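Local coordinates for uncharacterized protein (Bacteroides eggerthii DSM 20697, PDB 4ECO) that is of unknown function but, as a leucine-rich repeat protein, probably binds other proteins, at residues 80-85 against 103-108; 390-395 against 412-417; 579-584 against 598-603. One frame throughout, in Å; residues are numbered along the deposited sequence.

Overall arrangement
The three contacts come one after another along a single leucine-rich repeat chain, each closing before the next opens. Contact 1 lies near the N-terminal end, where strand 83-87 enters the run of parallel strands; contact 2 joins the loops that follow strands 381-383 and 404-408 of that run; contact 3 joins the loop after strand 570-572 to strand 601-603, which pairs in parallel with 625-627 apart from it. Centres of contacts 1 and 2 are about 54 Å apart, of 2 and 3 about 44 Å, of 1 and 3 about 79 Å, contact 1 lying across the chain's centre from the others. Each contact joins parts close in sequence, as expected of a solenoid built of successive repeats.

Contact 1: 80-85 against 103-108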
loop_
_atom_site.group_PDB
_atom_site.type_symbol
_atom_site.label_atom_id
_atom_site.label_comp_id
_atom_site.label_asym_id
_atom_site.label_seq_id
_atom_site.Cartn_x
_atom_site.Cartn_y
_atom_site.Cartn_z
ATOM N N ASN A 80 30.411 20.347 17.890
ATOM C CA ASN A 80 31.705 19.962 18.438
ATOM C C ASN A 80 32.493 19.085 17.462
ATOM O O ASN A 80 33.604 18.657 17.797
ATOM C CB ASN A 80 31.517 19.254 19.771
ATOM C CG ASN A 80 30.941 20.167 20.828
ATOM O OD1 ASN A 80 29.846 19.926 21.331
ATOM N ND2 ASN A 80 31.649 21.258 21.161
ATOM N N GLY A 81 31.940 18.886 16.258
ATOM C CA GLY A 81 32.546 18.100 15.188
ATOM C C GLY A 81 32.436 16.598 15.359
ATOM O O GLY A 81 33.171 15.851 14.702
ATOM N N ARG A 82 31.523 16.132 16.241
ATOM C CA ARG A 82 31.347 14.700 16.444
ATOM C C ARG A 82 30.300 14.185 15.471
ATOM O O ARG A 82 29.366 14.917 15.124
ATOM C CB ARG A 82 31.024 14.348 17.898
ATOM C CG ARG A 82 32.309 14.407 18.718
ATOM C CD ARG A 82 32.281 13.560 19.959
ATOM N NE ARG A 82 32.393 12.132 19.671
ATOM C CZ ARG A 82 32.441 11.191 20.604
ATOM N NH1 ARG A 82 32.388 11.516 21.888
ATOM N NH2 ARG A 82 32.546 9.915 20.262
ATOM N N VAL A 83 30.503 12.932 14.989
ATOM C CA VAL A 83 29.663 12.246 13.998
ATOM C C VAL A 83 28.322 11.912 14.631
ATOM O O VAL A 83 28.298 11.186 15.624
ATOM C CB VAL A 83 30.346 10.979 13.410
ATOM C CG1 VAL A 83 29.427 10.287 12.406
ATOM C CG2 VAL A 83 31.685 11.314 12.767
ATOM N N THR A 84 27.215 12.437 14.065
ATOM C CA THR A 84 25.880 12.191 14.609
ATOM C C THR A 84 25.043 11.351 13.632
ATOM O O THR A 84 24.014 10.796 14.026
ATOM C CB THR A 84 25.170 13.507 14.980
ATOM O OG1 THR A 84 24.855 14.276 13.817
ATOM C CG2 THR A 84 25.959 14.331 15.978
ATOM N N GLY A 85 25.525 11.195 12.403
ATOM C CA GLY A 85 24.842 10.408 11.383
ATOM C C GLY A 85 25.800 9.835 10.378
ATOM O O GLY A 85 26.804 10.459 10.045
ATOM N N GLN A 103 33.272 3.803 18.406
ATOM C CA GLN A 103 33.867 5.090 18.764
ATOM C C GLN A 103 32.852 6.232 18.588
ATOM O O GLN A 103 32.837 7.180 19.387
ATOM C CB GLN A 103 35.136 5.341 17.899
ATOM C CG GLN A 103 35.792 6.720 18.027
ATOM C CD GLN A 103 36.024 7.191 19.443
ATOM O OE1 GLN A 103 36.477 6.447 20.330
ATOM N NE2 GLN A 103 35.706 8.449 19.670
ATOM N N LEU A 104 32.014 6.129 17.544
ATOM C CA LEU A 104 31.026 7.124 17.140
ATOM C C LEU A 104 29.836 7.088 18.068
ATOM O O LEU A 104 28.731 6.777 17.633
ATOM C CB LEU A 104 30.579 6.846 15.682
ATOM C CG LEU A 104 31.652 6.645 14.618
ATOM C CD1 LEU A 104 31.018 6.507 13.269
ATOM C CD2 LEU A 104 32.626 7.788 14.601
ATOM N N THR A 105 30.057 7.410 19.355
ATOM C CA THR A 105 29.029 7.325 20.401
ATOM C C THR A 105 27.956 8.438 20.313
ATOM O O THR A 105 26.910 8.323 20.965
ATOM C CB THR A 105 29.693 7.344 21.768
ATOM O OG1 THR A 105 30.586 8.466 21.867
ATOM C CG2 THR A 105 30.403 6.034 22.073
ATOM N N GLU A 106 28.177 9.465 19.488
ATOM C CA GLU A 106 27.207 10.553 19.358
ATOM C C GLU A 106 26.232 10.269 18.241
ATOM O O GLU A 106 25.327 11.082 17.993
ATOM C CB GLU A 106 27.895 11.921 19.134
ATOM C CG GLU A 106 28.755 12.367 20.306
ATOM C CD GLU A 106 28.147 12.184 21.687
ATOM O OE1 GLU A 106 26.997 12.637 21.889
ATOM O OE2 GLU A 106 28.816 11.587 22.566
ATOM N N LEU A 107 26.415 9.106 17.570
ATOM C CA LEU A 107 25.619 8.616 16.439
ATOM C C LEU A 107 24.161 8.396 16.844
ATOM O O LEU A 107 23.884 7.691 17.831
ATOM C CB LEU A 107 26.240 7.307 15.947
ATOM C CG LEU A 107 26.187 6.925 14.485
ATOM C CD1 LEU A 107 26.615 8.041 13.580
ATOM C CD2 LEU A 107 27.111 5.772 14.234
ATOM N N GLU A 108 23.244 9.082 16.124
ATOM C CA GLU A 108 21.788 8.997 16.279
ATOM C C GLU A 108 21.201 8.193 15.136
ATOM O O GLU A 108 20.313 7.393 15.356
ATOM C CB GLU A 108 21.137 10.387 16.334
ATOM C CG GLU A 108 21.273 11.158 17.637
ATOM C CD GLU A 108 20.615 12.533 17.603
ATOM O OE1 GLU A 108 19.454 12.629 17.136
ATOM O OE2 GLU A 108 21.260 13.519 18.041
HETATM O O HOH W 1 30.248 10.371 17.122
#
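At the N-terminal end of the leucine-rich repeat solenoid, strand 83-87 receives the type I beta turn L104 to L107 that leads into strand 109-111, and R82 reaches across to E106 beside them. The arginine chain bends at chi3 (74°), and E106 CG lies over one face of its guanidinium, offset toward the rim. R82 NH2 comes within 2.9 Å of T105 OG1, and Q103 O lies at the guanidinium edge, in its plane. R82 NH1 and E106 OE2, 3.6 Å apart, form a long salt bridge of charge attraction alone, since the carboxylate oxygen stands well out of the guanidinium plane. Stronger partners lie outside: D31 for R82 and K207 for E106. E108 N donates to T84 O over 2.8 Å, and a water bridges V83 O and E106 N. Branched aliphatics suit the buried side: V83 CG1 meets L107 CD1 at 3.8 Å, the side chains pointing the same way, while V83 CG2 touches L104 CD2. T84 turns its hydroxyl to S76, with which T84 and G85 form a classic beta bulge. Helix 27-41 covers V83 through L35 and touches R82 and L104, helix 233-238 packs on Q103, and L86 of strand 83-87 lies against both leucines.

Contact 2: 390-395 against 412-417; sequences KYIPNI and NEIGSV
K390 and E413 form the salt bridge of this contact, with K390 NZ donating to E413 OE1 at 2.8 Å. The two chains run side by side, and the lysine, bent at chi2 (-53°), meets OE1 from above the carboxylate plane, 46° out of it. Long and charged, both residues suit a partly exposed place; K388 O takes a further bond from the ammonium. On the backbone, K390 O receives a weak bond from G415 N (3.4 Å) and a CA-H...O contact from I414. A water donates to K390 O and accepts from V417 N. The type II turn E413 to S416 places G415 at positive phi, readily adopted by glycine, and S416 OG donates to E413 O at 2.7 Å, in the carbonyl plane. Outward, K390 CG lies against V417 CG2 at 4.0 Å, the side chains crossing obliquely, and V417 CG1 approaches Y391 OH, which a second water links to V417 O. On the buried side beta-branched I392 and I414 meet, CG1 to CD1. N412 OD1 accepts from L389 N, and its ND2 donates to F409 O and F384 O, consistent with the conserved asparagine of the leucine-rich repeat, which binds the backbone of neighbouring turns.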
loop_
_atom_site.group_PDB
_atom_site.type_symbol
_atom_site.label_atom_id
_atom_site.label_comp_id
_atom_site.label_asym_id
_atom_site.label_seq_id
_atom_site.Cartn_x
_atom_site.Cartn_y
_atom_site.Cartn_z
ATOM N N LYS A 390 -13.976 -16.239 1.643
ATOM C CA LYS A 390 -15.297 -16.704 1.213
ATOM C C LYS A 390 -16.363 -15.674 1.554
ATOM O O LYS A 390 -17.429 -15.658 0.924
ATOM C CB LYS A 390 -15.692 -18.087 1.821
ATOM C CG LYS A 390 -14.651 -19.211 1.799
ATOM C CD LYS A 390 -14.045 -19.493 0.431
ATOM C CE LYS A 390 -12.759 -20.277 0.603
ATOM N NZ LYS A 390 -11.905 -20.207 -0.609
ATOM N N TYR A 391 -16.105 -14.849 2.584
ATOM C CA TYR A 391 -17.093 -13.882 3.066
ATOM C C TYR A 391 -16.472 -12.545 3.432
ATOM O O TYR A 391 -15.259 -12.481 3.673
ATOM C CB TYR A 391 -17.797 -14.451 4.334
ATOM C CG TYR A 391 -18.293 -15.881 4.249
ATOM C CD1 TYR A 391 -19.428 -16.208 3.506
ATOM C CD2 TYR A 391 -17.680 -16.891 4.976
ATOM C CE1 TYR A 391 -19.923 -17.519 3.472
ATOM C CE2 TYR A 391 -18.154 -18.207 4.941
ATOM C CZ TYR A 391 -19.279 -18.518 4.193
ATOM O OH TYR A 391 -19.734 -19.820 4.178
ATOM N N ILE A 392 -17.310 -11.482 3.538
ATOM C CA ILE A 392 -16.856 -10.166 4.001
ATOM C C ILE A 392 -16.777 -10.258 5.535
ATOM O O ILE A 392 -17.776 -10.636 6.168
ATOM C CB ILE A 392 -17.757 -9.010 3.496
ATOM C CG1 ILE A 392 -17.770 -8.940 1.947
ATOM C CG2 ILE A 392 -17.327 -7.670 4.132
ATOM C CD1 ILE A 392 -18.987 -8.158 1.330
ATOM N N PRO A 393 -15.601 -9.992 6.150
ATOM C CA PRO A 393 -15.469 -10.192 7.611
ATOM C C PRO A 393 -16.212 -9.150 8.455
ATOM O O PRO A 393 -16.041 -7.942 8.268
ATOM C CB PRO A 393 -13.951 -10.105 7.851
ATOM C CG PRO A 393 -13.435 -9.278 6.715
ATOM C CD PRO A 393 -14.312 -9.601 5.540
ATOM N N ASN A 394 -17.024 -9.630 9.411
ATOM C CA ASN A 394 -17.798 -8.765 10.303
ATOM C C ASN A 394 -16.898 -8.213 11.445
ATOM O O ASN A 394 -17.077 -8.577 12.610
ATOM C CB ASN A 394 -19.010 -9.525 10.865
ATOM C CG ASN A 394 -20.069 -8.634 11.451
ATOM O OD1 ASN A 394 -20.089 -7.410 11.239
ATOM N ND2 ASN A 394 -21.008 -9.232 12.170
ATOM N N ILE A 395 -15.949 -7.326 11.095
ATOM C CA ILE A 395 -14.991 -6.736 12.037
ATOM C C ILE A 395 -15.081 -5.185 12.021
ATOM O O ILE A 395 -14.207 -4.485 12.572
ATOM C CB ILE A 395 -13.522 -7.225 11.758
ATOM C CG1 ILE A 395 -12.996 -6.800 10.360
ATOM C CG2 ILE A 395 -13.360 -8.750 12.011
ATOM C CD1 ILE A 395 -11.484 -6.939 10.209
ATOM N N ASN A 412 -11.102 -12.140 -4.629
ATOM C CA ASN A 412 -11.363 -13.082 -3.549
ATOM C C ASN A 412 -12.378 -14.089 -4.067
ATOM O O ASN A 412 -12.549 -14.214 -5.288
ATOM C CB ASN A 412 -11.814 -12.365 -2.260
ATOM C CG ASN A 412 -10.668 -11.939 -1.365
ATOM O OD1 ASN A 412 -9.916 -12.768 -0.851
ATOM N ND2 ASN A 412 -10.510 -10.639 -1.154
ATOM N N GLU A 413 -13.005 -14.844 -3.158
ATOM C CA GLU A 413 -13.986 -15.867 -3.498
ATOM C C GLU A 413 -15.284 -15.602 -2.735
ATOM O O GLU A 413 -15.968 -16.543 -2.318
ATOM C CB GLU A 413 -13.409 -17.252 -3.198
ATOM C CG GLU A 413 -12.546 -17.734 -4.337
ATOM C CD GLU A 413 -11.373 -18.609 -3.960
ATOM O OE1 GLU A 413 -11.583 -19.665 -3.320
ATOM O OE2 GLU A 413 -10.239 -18.256 -4.361
ATOM N N ILE A 414 -15.623 -14.305 -2.553
ATOM C CA ILE A 414 -16.822 -13.868 -1.817
ATOM C C ILE A 414 -18.052 -14.249 -2.635
ATOM O O ILE A 414 -18.089 -13.982 -3.831
ATOM C CB ILE A 414 -16.749 -12.357 -1.475
ATOM C CG1 ILE A 414 -15.538 -12.093 -0.514
ATOM C CG2 ILE A 414 -18.066 -11.836 -0.895
ATOM C CD1 ILE A 414 -15.056 -10.693 -0.448
ATOM N N GLY A 415 -18.989 -14.946 -1.984
ATOM C CA GLY A 415 -20.230 -15.443 -2.581
ATOM C C GLY A 415 -20.094 -16.822 -3.221
ATOM O O GLY A 415 -21.054 -17.343 -3.807
ATOM N N SER A 416 -18.889 -17.419 -3.137
ATOM C CA SER A 416 -18.638 -18.720 -3.734
ATOM C C SER A 416 -19.337 -19.836 -2.968
ATOM O O SER A 416 -19.738 -20.831 -3.584
ATOM C CB SER A 416 -17.142 -19.006 -3.793
ATOM O OG SER A 416 -16.591 -19.119 -2.492
ATOM N N VAL A 417 -19.451 -19.697 -1.626
ATOM C CA VAL A 417 -20.053 -20.744 -0.800
ATOM C C VAL A 417 -21.541 -20.475 -0.699
ATOM O O VAL A 417 -21.957 -19.556 0.008
ATOM C CB VAL A 417 -19.376 -20.907 0.598
ATOM C CG1 VAL A 417 -20.015 -22.048 1.396
ATOM C CG2 VAL A 417 -17.871 -21.144 0.460
HETATM O O HOH W 2 -19.082 -17.403 0.204
HETATM O O HOH W 3 -22.134 -19.879 2.838
#

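Contact 3: 579-584 against 598-603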
loop_
_atom_site.group_PDB
_atom_site.type_symbol
_atom_site.label_atom_id
_atom_site.label_comp_id
_atom_site.label_asym_id
_atom_site.label_seq_id
_atom_site.Cartn_x
_atom_site.Cartn_y
_atom_site.Cartn_z
ATOM N N ARG A 579 -30.532 0.190 -33.062
ATOM C CA ARG A 579 -31.222 0.419 -34.319
ATOM C C ARG A 579 -31.605 1.897 -34.462
ATOM O O ARG A 579 -30.717 2.739 -34.520
ATOM C CB ARG A 579 -32.456 -0.496 -34.425
ATOM C CG ARG A 579 -32.200 -1.975 -34.164
ATOM C CD ARG A 579 -31.246 -2.595 -35.152
ATOM N NE ARG A 579 -31.011 -4.005 -34.852
ATOM C CZ ARG A 579 -30.881 -4.957 -35.772
ATOM N NH1 ARG A 579 -30.961 -4.657 -37.066
ATOM N NH2 ARG A 579 -30.676 -6.213 -35.409
ATOM N N LYS A 580 -32.899 2.207 -34.525
ATOM C CA LYS A 580 -33.383 3.566 -34.751
ATOM C C LYS A 580 -33.361 4.385 -33.453
ATOM O O LYS A 580 -33.910 3.972 -32.419
ATOM C CB LYS A 580 -34.807 3.542 -35.377
ATOM C CG LYS A 580 -35.512 4.888 -35.626
ATOM C CD LYS A 580 -34.955 5.723 -36.788
ATOM C CE LYS A 580 -35.929 6.789 -37.263
ATOM N NZ LYS A 580 -36.237 7.823 -36.228
ATOM N N VAL A 581 -32.721 5.571 -33.558
ATOM C CA VAL A 581 -32.598 6.592 -32.527
ATOM C C VAL A 581 -33.487 7.752 -32.997
ATOM O O VAL A 581 -33.167 8.411 -33.996
ATOM C CB VAL A 581 -31.119 6.988 -32.261
ATOM C CG1 VAL A 581 -31.018 8.039 -31.164
ATOM C CG2 VAL A 581 -30.279 5.769 -31.899
ATOM N N ASN A 582 -34.641 7.943 -32.327
ATOM C CA ASN A 582 -35.636 8.939 -32.734
ATOM C C ASN A 582 -35.218 10.342 -32.356
ATOM O O ASN A 582 -35.230 11.200 -33.233
ATOM C CB ASN A 582 -37.041 8.637 -32.153
ATOM C CG ASN A 582 -37.703 7.365 -32.660
ATOM O OD1 ASN A 582 -37.618 6.994 -33.845
ATOM N ND2 ASN A 582 -38.420 6.683 -31.773
ATOM N N GLU A 583 -34.903 10.597 -31.072
ATOM C CA GLU A 583 -34.494 11.922 -30.575
ATOM C C GLU A 583 -33.163 12.368 -31.184
ATOM O O GLU A 583 -32.252 11.553 -31.348
ATOM C CB GLU A 583 -34.372 11.926 -29.028
ATOM C CG GLU A 583 -33.389 10.907 -28.435
ATOM C CD GLU A 583 -33.494 10.662 -26.942
ATOM O OE1 GLU A 583 -33.955 11.569 -26.213
ATOM O OE2 GLU A 583 -33.097 9.564 -26.495
ATOM N N LYS A 584 -33.056 13.656 -31.510
ATOM C CA LYS A 584 -31.807 14.255 -31.973
ATOM C C LYS A 584 -30.865 14.348 -30.783
ATOM O O LYS A 584 -31.309 14.718 -29.693
ATOM C CB LYS A 584 -32.045 15.636 -32.593
ATOM C CG LYS A 584 -32.591 15.597 -34.003
ATOM C CD LYS A 584 -32.736 17.007 -34.529
ATOM C CE LYS A 584 -33.497 17.100 -35.825
ATOM N NZ LYS A 584 -33.863 18.504 -36.133
ATOM N N PRO A 598 -23.587 -1.443 -36.157
ATOM C CA PRO A 598 -23.774 -1.375 -37.617
ATOM C C PRO A 598 -25.202 -1.108 -38.110
ATOM O O PRO A 598 -25.346 -0.720 -39.266
ATOM C CB PRO A 598 -23.325 -2.765 -38.086
ATOM C CG PRO A 598 -23.393 -3.630 -36.865
ATOM C CD PRO A 598 -22.958 -2.722 -35.776
ATOM N N ASN A 599 -26.232 -1.291 -37.285
ATOM C CA ASN A 599 -27.591 -1.072 -37.786
ATOM C C ASN A 599 -28.248 0.162 -37.159
ATOM O O ASN A 599 -29.475 0.299 -37.238
ATOM C CB ASN A 599 -28.445 -2.312 -37.544
ATOM C CG ASN A 599 -27.863 -3.537 -38.206
ATOM O OD1 ASN A 599 -27.633 -3.570 -39.421
ATOM N ND2 ASN A 599 -27.534 -4.538 -37.407
ATOM N N ILE A 600 -27.426 1.086 -36.598
ATOM C CA ILE A 600 -27.889 2.314 -35.953
ATOM C C ILE A 600 -28.396 3.300 -37.020
ATOM O O ILE A 600 -27.972 3.249 -38.176
ATOM C CB ILE A 600 -26.784 2.949 -35.034
ATOM C CG1 ILE A 600 -27.402 3.853 -33.939
ATOM C CG2 ILE A 600 -25.696 3.677 -35.835
ATOM C CD1 ILE A 600 -26.482 4.276 -32.795
ATOM N N SER A 601 -29.339 4.159 -36.615
ATOM C CA SER A 601 -29.919 5.255 -37.392
ATOM C C SER A 601 -30.092 6.402 -36.401
ATOM O O SER A 601 -31.011 6.374 -35.573
ATOM C CB SER A 601 -31.209 4.826 -38.081
ATOM O OG SER A 601 -31.601 5.765 -39.071
ATOM N N ILE A 602 -29.102 7.337 -36.400
ATOM C CA ILE A 602 -28.978 8.456 -35.460
ATOM C C ILE A 602 -28.751 9.795 -36.208
ATOM O O ILE A 602 -28.018 9.854 -37.203
ATOM C CB ILE A 602 -27.824 8.138 -34.454
ATOM C CG1 ILE A 602 -27.850 9.029 -33.195
ATOM C CG2 ILE A 602 -26.434 8.045 -35.114
ATOM C CD1 ILE A 602 -27.089 8.430 -31.968
ATOM N N ASP A 603 -29.416 10.859 -35.712
ATOM C CA ASP A 603 -29.356 12.236 -36.204
ATOM C C ASP A 603 -28.473 13.071 -35.265
ATOM O O ASP A 603 -28.860 13.345 -34.126
ATOM C CB ASP A 603 -30.783 12.813 -36.297
ATOM C CG ASP A 603 -30.904 14.152 -37.014
ATOM O OD1 ASP A 603 -29.911 14.902 -37.043
ATOM O OD2 ASP A 603 -32.014 14.461 -37.525
HETATM O O HOH W 4 -31.436 10.542 -33.650
#
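R579 lays its guanidinium over the amide of N599, the two planes only 17° apart and N599 ND2 3.4 Å above the guanidinium plane, offset toward its rim. NH1 and ND2 are both donors, and the flat groups overlap nearly parallel, without a hydrogen bond between them; the arginine chain, bent at chi2 (-62°), runs alongside the asparagine. D577 holds both groups, as a salt bridge to R579 and a hydrogen bond to N599. Next to this pair the backbones run parallel and share one bridge, K580 with S601. S601 N donates to R579 O over 2.9 Å, and V581 N to S601 O over 2.8 Å. V581, buried and directed toward 598-603, packs with its two methyls on separate isoleucines: CG1 lies 3.9 Å from I602 CG1, CG2 4.0 Å from I600 CG1. Beyond the bridge a water donates to V581 O and E583 O and accepts from D603 N. The aliphatic part of K584 runs beside D603, with CE 3.5 Å from OD2, while D603 OD1 is bonded to S605. K584 NZ and D603 OD2 remain 4.7 Å apart, so the directional bonds come from backbone and water, while charged and polar side chains contribute mainly by overlap and aliphatic contact.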